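Local structure of glutamate racemase (Campylobacter jejuni, 3UHF) at residues P171-G176 and C204-L209; A93-S98 and I225-A230; Y189-I194 and K216-K221. The protein belongs to the Asp/Glu/hydantoin racemase family of two-domain alpha/beta enzymes and is modelled here with D-glutamic acid bound in its pocket. One frame throughout, in Å; residues are numbered along the deposited sequence. Where two conformers were deposited one is given.

Interaction 1: P171-G176 and C204-L209; sequences PMVEEG and CTHFPL. With DGL (D-glutamic acid), chain C.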
loop_
_atom_site.group_PDB
_atom_site.type_symbol
_atom_site.label_atom_id
_atom_site.label_comp_id
_atom_site.label_asym_id
_atom_site.label_seq_id
_atom_site.Cartn_x
_atom_site.Cartn_y
_atom_site.Cartn_z
ATOM N N PRO A 171 -3.221 -13.506 5.022
ATOM C CA PRO A 171 -3.129 -14.851 4.427
ATOM C C PRO A 171 -4.419 -15.323 3.748
ATOM O O PRO A 171 -4.334 -16.134 2.831
ATOM C CB PRO A 171 -2.777 -15.754 5.626
ATOM C CG PRO A 171 -3.190 -14.987 6.838
ATOM C CD PRO A 171 -2.957 -13.533 6.473
ATOM N N MET A 172 -5.587 -14.856 4.195
ATOM C CA MET A 172 -6.832 -15.207 3.509
ATOM C C MET A 172 -6.826 -14.713 2.066
ATOM O O MET A 172 -7.177 -15.459 1.150
ATOM C CB MET A 172 -8.056 -14.682 4.265
ATOM C CG MET A 172 -8.256 -15.433 5.576
ATOM S SD MET A 172 -9.578 -14.770 6.605
ATOM C CE MET A 172 -10.992 -15.619 5.880
ATOM N N VAL A 173 -6.395 -13.468 1.870
ATOM C CA VAL A 173 -6.277 -12.919 0.525
ATOM C C VAL A 173 -5.302 -13.734 -0.306
ATOM O O VAL A 173 -5.557 -14.024 -1.471
ATOM C CB VAL A 173 -5.850 -11.424 0.549
ATOM C CG1 VAL A 173 -5.335 -10.980 -0.815
ATOM C CG2 VAL A 173 -7.025 -10.562 0.983
ATOM N N GLU A 174 -4.185 -14.133 0.293
ATOM C CA GLU A 174 -3.200 -14.912 -0.459
ATOM C C GLU A 174 -3.724 -16.306 -0.849
ATOM O O GLU A 174 -3.284 -16.867 -1.855
ATOM C CB GLU A 174 -1.846 -14.952 0.269
ATOM C CG GLU A 174 -1.196 -13.552 0.334
ATOM C CD GLU A 174 0.275 -13.570 0.747
ATOM O OE1 GLU A 174 0.818 -12.479 1.028
ATOM O OE2 GLU A 174 0.892 -14.662 0.781
ATOM N N GLU A 175 -4.675 -16.809 -0.059
ATOM C CA GLU A 175 -5.354 -18.085 -0.330
ATOM C C GLU A 175 -6.537 -17.916 -1.281
ATOM O O GLU A 175 -7.256 -18.873 -1.575
ATOM C CB GLU A 175 -5.827 -18.757 0.974
ATOM C CG GLU A 175 -4.719 -19.509 1.711
ATOM C CD GLU A 175 -5.207 -20.682 2.571
ATOM O OE1 GLU A 175 -6.392 -21.077 2.493
ATOM O OE2 GLU A 175 -4.379 -21.231 3.326
ATOM N N GLY A 176 -6.731 -16.689 -1.753
ATOM C CA GLY A 176 -7.775 -16.365 -2.715
ATOM C C GLY A 176 -9.173 -16.273 -2.136
ATOM O O GLY A 176 -10.161 -16.392 -2.863
ATOM N N CYS A 204 -3.524 -1.662 4.318
ATOM C CA CYS A 204 -2.722 -2.861 4.068
ATOM C C CYS A 204 -2.865 -3.201 2.588
ATOM O O CYS A 204 -3.969 -3.115 2.030
ATOM C CB CYS A 204 -3.220 -4.016 4.928
ATOM S SG CYS A 204 -2.393 -5.616 4.621
ATOM N N THR A 205 -1.754 -3.564 1.951
ATOM C CA THR A 205 -1.738 -3.797 0.508
ATOM C C THR A 205 -2.775 -4.840 0.072
ATOM O O THR A 205 -3.304 -4.772 -1.035
ATOM C CB THR A 205 -0.354 -4.292 0.032
ATOM O OG1 THR A 205 0.055 -5.408 0.838
ATOM C CG2 THR A 205 0.683 -3.185 0.134
ATOM N N HIS A 206 -3.057 -5.807 0.945
ATOM C CA HIS A 206 -3.924 -6.919 0.565
ATOM C C HIS A 206 -5.395 -6.563 0.618
ATOM O O HIS A 206 -6.231 -7.250 0.026
ATOM C CB HIS A 206 -3.691 -8.133 1.489
ATOM C CG HIS A 206 -2.356 -8.787 1.310
ATOM N ND1 HIS A 206 -1.171 -8.085 1.346
ATOM C CD2 HIS A 206 -2.020 -10.090 1.129
ATOM C CE1 HIS A 206 -0.160 -8.923 1.174
ATOM N NE2 HIS A 206 -0.649 -10.144 1.037
ATOM N N PHE A 207 -5.730 -5.500 1.338
ATOM C CA PHE A 207 -7.132 -5.291 1.677
ATOM C C PHE A 207 -8.071 -4.846 0.544
ATOM O O PHE A 207 -9.276 -5.099 0.637
ATOM C CB PHE A 207 -7.309 -4.402 2.919
ATOM C CG PHE A 207 -6.723 -4.985 4.202
ATOM C CD1 PHE A 207 -6.113 -6.242 4.235
ATOM C CD2 PHE A 207 -6.811 -4.261 5.382
ATOM C CE1 PHE A 207 -5.567 -6.743 5.424
ATOM C CE2 PHE A 207 -6.291 -4.745 6.565
ATOM C CZ PHE A 207 -5.663 -5.994 6.598
ATOM N N PRO A 208 -7.549 -4.181 -0.516
ATOM C CA PRO A 208 -8.479 -3.895 -1.616
ATOM C C PRO A 208 -9.146 -5.145 -2.213
ATOM O O PRO A 208 -10.240 -5.048 -2.777
ATOM C CB PRO A 208 -7.582 -3.201 -2.659
ATOM C CG PRO A 208 -6.608 -2.434 -1.830
ATOM C CD PRO A 208 -6.293 -3.407 -0.666
ATOM N N LEU A 209 -8.506 -6.304 -2.085
ATOM C CA LEU A 209 -9.069 -7.540 -2.633
ATOM C C LEU A 209 -10.332 -7.934 -1.863
ATOM O O LEU A 209 -11.145 -8.724 -2.344
ATOM C CB LEU A 209 -8.037 -8.681 -2.587
ATOM C CG LEU A 209 -6.950 -8.760 -3.672
ATOM C CD1 LEU A 209 -7.558 -9.017 -5.045
ATOM C CD2 LEU A 209 -6.075 -7.504 -3.689
HETATM N N DGL C . 2.407 -5.529 2.582
HETATM C CA DGL C . 1.924 -5.600 3.965
HETATM C C DGL C . 1.182 -4.324 4.328
HETATM O O DGL C . 0.728 -3.578 3.449
HETATM C CB DGL C . 0.989 -6.794 4.156
HETATM C CG DGL C . 1.705 -8.141 4.072
HETATM C CD DGL C . 2.783 -8.246 5.130
HETATM O OE1 DGL C . 3.978 -8.121 4.780
HETATM O OE2 DGL C . 2.429 -8.414 6.316
HETATM O OXT DGL C . 0.996 -4.043 5.505
#
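Glu174 reaches from the last turn of helix 169-174 to the imidazole of His206, and NE2 of His206 donates to OE1 of Glu174 over 2.8 Å in a nearly straight bond (167°). The carboxylate lies almost flat with the ring, 19° between planes, and OE1 accepts through its anti lone pair. At the other ring nitrogen, ND1 of His206 and OG1 of Thr205 share a hydrogen bond of 3.0 Å, so partners on both nitrogens fix the ring's rotation. Thr205 OG1 also accepts from the amino N of D-glutamic acid at 2.9 Å; chi1 of 51° sets this hydroxyl between its backbone N and carbonyl carbon, where it serves both the ring and the ligand. Thr205 N binds the ligand's O, and CE1 of His206 lies 3.5 Å from CG of D-glutamic acid. The close-packed part is made by the buried Val173, whose CG2 lies 3.5 Å from the backbone O of His206 and whose CG1 makes an apolar contact with Leu209 CG at 4.0 Å. Glu174, by contrast, belongs to the solvent side, and the chain leaves the helix there through a Schellman motif at Gly176. Phe178 packs on both Val173 and Leu209, and Val170 of the same helix as Val173 touches both His206 and Cys204. The contact thus joins the C-terminal end of helix 169-174 to the loop between strand 199-202 and helix 211-218.

Interaction 2: A93-S98 and I225-A230; sequences ACNTAS and IHSGDA. With DGL (D-glutamic acid), chain C.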
loop_
_atom_site.group_PDB
_atom_site.type_symbol
_atom_site.label_atom_id
_atom_site.label_comp_id
_atom_site.label_asym_id
_atom_site.label_seq_id
_atom_site.Cartn_x
_atom_site.Cartn_y
_atom_site.Cartn_z
ATOM N N ALA A 93 4.992 0.606 -1.382
ATOM C CA ALA A 93 3.581 0.223 -1.457
ATOM C C ALA A 93 3.107 -0.346 -0.129
ATOM O O ALA A 93 1.931 -0.279 0.206
ATOM C CB ALA A 93 3.366 -0.818 -2.579
ATOM N N CYS A 94 4.044 -0.920 0.613
ATOM C CA CYS A 94 3.743 -1.669 1.828
ATOM C C CYS A 94 3.407 -0.729 2.983
ATOM O O CYS A 94 4.201 0.145 3.313
ATOM C CB CYS A 94 4.959 -2.514 2.192
ATOM S SG CYS A 94 4.718 -3.568 3.640
ATOM N N ASN A 95 2.239 -0.913 3.595
ATOM C CA ASN A 95 1.847 -0.073 4.716
ATOM C C ASN A 95 2.713 -0.366 5.928
ATOM O O ASN A 95 2.988 0.527 6.727
ATOM C CB ASN A 95 0.371 -0.276 5.068
ATOM C CG ASN A 95 -0.555 0.057 3.904
ATOM O OD1 ASN A 95 -0.664 -0.709 2.950
ATOM N ND2 ASN A 95 -1.223 1.208 3.981
ATOM N N THR A 96 3.132 -1.623 6.070
ATOM C CA THR A 96 3.956 -2.010 7.209
ATOM C C THR A 96 5.334 -1.373 7.100
ATOM O O THR A 96 5.818 -0.747 8.052
ATOM C CB THR A 96 4.068 -3.549 7.342
ATOM O OG1 THR A 96 2.765 -4.101 7.592
ATOM C CG2 THR A 96 5.000 -3.913 8.492
ATOM N N ALA A 97 5.954 -1.502 5.927
ATOM C CA ALA A 97 7.219 -0.824 5.671
ATOM C C ALA A 97 7.078 0.694 5.821
ATOM O O ALA A 97 7.984 1.369 6.332
ATOM C CB ALA A 97 7.741 -1.174 4.282
ATOM N N SER A 98 5.948 1.228 5.372
ATOM C CA SER A 98 5.730 2.679 5.437
ATOM C C SER A 98 5.662 3.157 6.886
ATOM O O SER A 98 6.016 4.303 7.192
ATOM C CB SER A 98 4.449 3.091 4.685
ATOM O OG SER A 98 4.579 2.919 3.278
ATOM N N ILE A 225 -11.230 3.773 1.876
ATOM C CA ILE A 225 -10.056 4.521 1.444
ATOM C C ILE A 225 -8.992 3.550 0.942
ATOM O O ILE A 225 -8.448 2.768 1.712
ATOM C CB ILE A 225 -9.474 5.395 2.591
ATOM C CG1 ILE A 225 -10.577 6.228 3.255
ATOM C CG2 ILE A 225 -8.343 6.258 2.071
ATOM C CD1 ILE A 225 -11.297 7.195 2.318
ATOM N N HIS A 226 -8.699 3.610 -0.357
ATOM C CA HIS A 226 -7.776 2.669 -1.012
ATOM C C HIS A 226 -6.374 3.315 -1.033
ATOM O O HIS A 226 -6.221 4.454 -1.485
ATOM C CB HIS A 226 -8.331 2.433 -2.426
ATOM C CG HIS A 226 -7.598 1.419 -3.246
ATOM N ND1 HIS A 226 -6.316 1.615 -3.709
ATOM C CD2 HIS A 226 -8.010 0.235 -3.766
ATOM C CE1 HIS A 226 -5.955 0.576 -4.444
ATOM N NE2 HIS A 226 -6.967 -0.270 -4.502
ATOM N N SER A 227 -5.369 2.620 -0.499
ATOM C CA SER A 227 -4.021 3.188 -0.366
ATOM C C SER A 227 -3.363 3.476 -1.709
ATOM O O SER A 227 -2.598 4.441 -1.840
ATOM C CB SER A 227 -3.115 2.271 0.482
ATOM O OG SER A 227 -3.533 2.256 1.839
ATOM N N GLY A 228 -3.654 2.643 -2.705
ATOM C CA GLY A 228 -3.125 2.847 -4.046
ATOM C C GLY A 228 -3.708 4.075 -4.725
ATOM O O GLY A 228 -2.983 4.882 -5.313
ATOM N N ASP A 229 -5.023 4.216 -4.674
ATOM C CA ASP A 229 -5.652 5.413 -5.241
ATOM C C ASP A 229 -5.182 6.649 -4.478
ATOM O O ASP A 229 -4.996 7.712 -5.062
ATOM C CB ASP A 229 -7.174 5.306 -5.176
ATOM C CG ASP A 229 -7.722 4.175 -6.043
ATOM O OD1 ASP A 229 -7.021 3.751 -6.990
ATOM O OD2 ASP A 229 -8.857 3.716 -5.783
ATOM N N ALA A 230 -4.994 6.507 -3.169
ATOM C CA ALA A 230 -4.530 7.627 -2.349
ATOM C C ALA A 230 -3.147 8.110 -2.777
ATOM O O ALA A 230 -2.914 9.314 -2.909
ATOM C CB ALA A 230 -4.518 7.243 -0.869
HETATM N N DGL C . 2.407 -5.529 2.582
HETATM C CA DGL C . 1.924 -5.600 3.965
HETATM C C DGL C . 1.182 -4.324 4.328
HETATM O O DGL C . 0.728 -3.578 3.449
HETATM C CB DGL C . 0.989 -6.794 4.156
HETATM C CG DGL C . 1.705 -8.141 4.072
HETATM C CD DGL C . 2.783 -8.246 5.130
HETATM O OE1 DGL C . 3.978 -8.121 4.780
HETATM O OE2 DGL C . 2.429 -8.414 6.316
HETATM O OXT DGL C . 0.996 -4.043 5.505
#
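Asn95 and Ser227 face each other where two helices begin beside the ligand pocket, each helix following a strand of a different parallel sheet in this two-domain alpha/beta fold. Both side chains start out toward the other segment, and only these two meet. In each, the outer group stands anti to the carbonyl carbon (chi1 -60° for Asn95, -69° for Ser227), which brings the amide of Asn95 up to the serine hydroxyl. The model has ND2 of Asn95 3.3 Å from OG of Ser227, but which amide atom lies there is doubtful. The hydroxyl has a clear partner in the carbonyl O of Leu202, on the neighbouring strand.

The helix starts are capped in different ways. Cys94 is the N-cap of helix 95-100: SG of Cys94, anti to the backbone N of that residue, accepts from Ala97 N in a nearly straight bond of 3.3 Å. His226 caps helix 227-238 through ND1, which takes Asp229 N at 3.1 Å, tilted 30° from the ring plane, and Gly228 N more weakly.

On the pocket side the first turn of helix 95-100 holds the ligand's alpha-carboxylate (O and OXT). Asn95 N donates to O of D-glutamic acid, while Thr96 OG1 donates to its OXT over 2.7 Å. The helix start could help offset the negative charge. Thr140 and Thr143 also hydrogen-bond to the Thr96 hydroxyl. On the ligand's amino side, SG of Cys94 lies 3.2 Å from N of D-glutamic acid.

Interaction 3: Y189-I194 and K216-K221; sequences YYFKNI and KYFGDK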
loop_
_atom_site.group_PDB
_atom_site.type_symbol
_atom_site.label_atom_id
_atom_site.label_comp_id
_atom_site.label_asym_id
_atom_site.label_seq_id
_atom_site.Cartn_x
_atom_site.Cartn_y
_atom_site.Cartn_z
ATOM N N TYR A 189 -15.484 -11.758 13.530
ATOM C CA TYR A 189 -14.488 -11.900 14.578
ATOM C C TYR A 189 -13.815 -10.568 14.882
ATOM O O TYR A 189 -13.733 -10.163 16.043
ATOM C CB TYR A 189 -13.440 -12.938 14.170
ATOM C CG TYR A 189 -12.253 -13.051 15.106
ATOM C CD1 TYR A 189 -12.348 -13.752 16.302
ATOM C CD2 TYR A 189 -11.027 -12.485 14.771
ATOM C CE1 TYR A 189 -11.259 -13.872 17.151
ATOM C CE2 TYR A 189 -9.929 -12.600 15.615
ATOM C CZ TYR A 189 -10.053 -13.295 16.803
ATOM O OH TYR A 189 -8.969 -13.415 17.641
ATOM N N TYR A 190 -13.326 -9.889 13.852
ATOM C CA TYR A 190 -12.609 -8.639 14.080
ATOM C C TYR A 190 -13.544 -7.482 14.415
ATOM O O TYR A 190 -13.176 -6.594 15.169
ATOM C CB TYR A 190 -11.741 -8.254 12.880
ATOM C CG TYR A 190 -10.516 -9.125 12.732
ATOM C CD1 TYR A 190 -10.326 -9.904 11.602
ATOM C CD2 TYR A 190 -9.574 -9.189 13.746
ATOM C CE1 TYR A 190 -9.204 -10.716 11.477
ATOM C CE2 TYR A 190 -8.448 -9.997 13.635
ATOM C CZ TYR A 190 -8.271 -10.754 12.500
ATOM O OH TYR A 190 -7.151 -11.555 12.395
ATOM N N PHE A 191 -14.750 -7.495 13.861
ATOM C CA PHE A 191 -15.583 -6.291 13.905
ATOM C C PHE A 191 -16.756 -6.392 14.877
ATOM O O PHE A 191 -17.650 -5.547 14.880
ATOM C CB PHE A 191 -16.092 -5.963 12.502
ATOM C CG PHE A 191 -15.000 -5.731 11.491
ATOM C CD1 PHE A 191 -15.159 -6.158 10.180
ATOM C CD2 PHE A 191 -13.823 -5.073 11.839
ATOM C CE1 PHE A 191 -14.164 -5.946 9.232
ATOM C CE2 PHE A 191 -12.822 -4.845 10.891
ATOM C CZ PHE A 191 -12.990 -5.290 9.582
ATOM N N LYS A 192 -16.767 -7.440 15.694
ATOM C CA LYS A 192 -17.820 -7.583 16.684
ATOM C C LYS A 192 -17.803 -6.396 17.652
ATOM O O LYS A 192 -16.746 -5.992 18.138
ATOM C CB LYS A 192 -17.684 -8.911 17.426
ATOM C CG LYS A 192 -18.960 -9.745 17.357
ATOM C CD LYS A 192 -19.529 -9.772 15.931
ATOM C CE LYS A 192 -21.006 -10.168 15.916
ATOM N NZ LYS A 192 -21.269 -11.455 16.628
ATOM N N ASN A 193 -18.973 -5.827 17.903
ATOM C CA ASN A 193 -19.082 -4.679 18.795
ATOM C C ASN A 193 -18.216 -3.502 18.348
ATOM O O ASN A 193 -17.708 -2.728 19.165
ATOM C CB ASN A 193 -18.758 -5.080 20.236
ATOM C CG ASN A 193 -19.596 -6.246 20.713
ATOM O OD1 ASN A 193 -19.075 -7.207 21.280
ATOM N ND2 ASN A 193 -20.903 -6.173 20.472
ATOM N N ILE A 194 -18.032 -3.380 17.041
ATOM C CA ILE A 194 -17.405 -2.184 16.515
ATOM C C ILE A 194 -18.481 -1.317 15.893
ATOM O O ILE A 194 -19.420 -1.826 15.287
ATOM C CB ILE A 194 -16.284 -2.488 15.504
ATOM C CG1 ILE A 194 -15.220 -1.408 15.595
ATOM C CG2 ILE A 194 -16.807 -2.587 14.076
ATOM C CD1 ILE A 194 -14.357 -1.327 14.388
ATOM N N LYS A 216 -19.911 -4.502 1.662
ATOM C CA LYS A 216 -21.179 -5.174 1.907
ATOM C C LYS A 216 -21.392 -5.389 3.405
ATOM O O LYS A 216 -22.505 -5.234 3.904
ATOM C CB LYS A 216 -21.249 -6.498 1.144
ATOM C CG LYS A 216 -22.535 -7.273 1.349
ATOM C CD LYS A 216 -22.497 -8.603 0.600
ATOM C CE LYS A 216 -23.706 -9.472 0.928
ATOM N NZ LYS A 216 -24.987 -8.792 0.586
ATOM N N TYR A 217 -20.318 -5.707 4.120
ATOM C CA TYR A 217 -20.395 -5.915 5.570
ATOM C C TYR A 217 -20.825 -4.636 6.289
ATOM O O TYR A 217 -21.729 -4.654 7.125
ATOM C CB TYR A 217 -19.042 -6.394 6.135
ATOM C CG TYR A 217 -19.095 -6.705 7.623
ATOM C CD1 TYR A 217 -19.559 -7.932 8.078
ATOM C CD2 TYR A 217 -18.717 -5.755 8.571
ATOM C CE1 TYR A 217 -19.627 -8.217 9.430
ATOM C CE2 TYR A 217 -18.787 -6.030 9.931
ATOM C CZ TYR A 217 -19.242 -7.267 10.351
ATOM O OH TYR A 217 -19.319 -7.555 11.692
ATOM N N PHE A 218 -20.180 -3.524 5.956
ATOM C CA PHE A 218 -20.434 -2.275 6.676
ATOM C C PHE A 218 -21.629 -1.480 6.147
ATOM O O PHE A 218 -22.280 -0.750 6.902
ATOM C CB PHE A 218 -19.174 -1.414 6.714
ATOM C CG PHE A 218 -18.138 -1.897 7.699
ATOM C CD1 PHE A 218 -18.388 -1.845 9.066
ATOM C CD2 PHE A 218 -16.911 -2.387 7.261
ATOM C CE1 PHE A 218 -17.426 -2.264 9.978
ATOM C CE2 PHE A 218 -15.953 -2.813 8.162
ATOM C CZ PHE A 218 -16.211 -2.754 9.524
ATOM N N GLY A 219 -21.923 -1.624 4.860
ATOM C CA GLY A 219 -23.042 -0.908 4.264
ATOM C C GLY A 219 -22.615 0.406 3.633
ATOM O O GLY A 219 -21.454 0.801 3.718
ATOM N N ASP A 220 -23.562 1.101 3.014
ATOM C CA ASP A 220 -23.218 2.234 2.154
ATOM C C ASP A 220 -22.859 3.522 2.894
ATOM O O ASP A 220 -22.553 4.530 2.262
ATOM C CB ASP A 220 -24.329 2.497 1.128
ATOM C CG ASP A 220 -25.702 2.589 1.764
ATOM O OD1 ASP A 220 -25.778 2.762 2.999
ATOM O OD2 ASP A 220 -26.708 2.494 1.027
ATOM N N LYS A 221 -22.893 3.508 4.222
ATOM C CA LYS A 221 -22.495 4.705 4.959
ATOM C C LYS A 221 -20.971 4.779 5.076
ATOM O O LYS A 221 -20.405 5.819 5.413
ATOM C CB LYS A 221 -23.162 4.753 6.339
ATOM C CG LYS A 221 -22.300 4.266 7.487
ATOM C CD LYS A 221 -21.871 5.411 8.401
ATOM C CE LYS A 221 -22.466 5.263 9.800
ATOM N NZ LYS A 221 -21.914 6.264 10.760
#
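An aromatic cluster of Phe191, Tyr217 and Phe218 joins the C-terminal ends of two neighbouring helices, 181-191 and 211-218, on the outer side of the domain built round the four-stranded parallel sheet. It is an apolar contact with no hydrogen bond across it, about 22 Å from the centre of the chain. Phe191 is its buried middle. Phe218 presents CZ over the centre of one face of the Phe191 ring, 3.6 Å from CD1 of Phe191, while CB of Tyr190 lies over the opposite face, toward the rim. The two phenylalanine rings are inclined at 50°, with centroids 4.9 Å apart, an oblique pairing in which neither ring lies flat on the other.

Tyr217 joins from a different direction. Its CG is anti to the backbone N (chi1 -176°), carrying the ring toward helix 181-191, where CE2 of Tyr217 comes to 3.6 Å from CD1 of Phe191. This pair is oblique too, its planes 46° apart and its centroids separated by 5.6 Å. The phenol end of Tyr217 runs on past the base of the Phe191 side chain, and Gln184, Met187 and Glu188 of helix 181-191 also touch this tyrosine.

Beyond Phe191 the chain makes a type II beta turn, closed by the bond from Ile194 N to Phe191 O, which returns Ile194 to the cluster. Leu136 of strand 135-139 lies against Phe191, Ile194 and Phe218, bringing both helix ends onto the sheet. On the other segment, Gly219, the first residue past helix 211-218, has a positive phi. The methyl CG2 of Ile194 meets Phe218 at the ring edge, near its plane, 4.2 Å from CE1.

Interactions 1 and 2 both border D-glutamic acid; their centres lie about 13 Å apart and they touch directly, Thr205 CG2 coming within 3.2 Å of Ala93 O. Interaction 3 stands away from the ligand, its centre about 18 Å from that of interaction 1 and 21 Å from that of interaction 2. Along the chain, interactions 1 and 3 both fall inside the loop closed by 93-98 and 225-230, and their own segments alternate. Helix 211-218 leads from the 204-209 loop to interaction 3, and strand 223-226 then returns the chain to interaction 2. Segments that follow strands of both parallel sheets thus converge on one pocket, while interaction 3 packs the periphery of one domain.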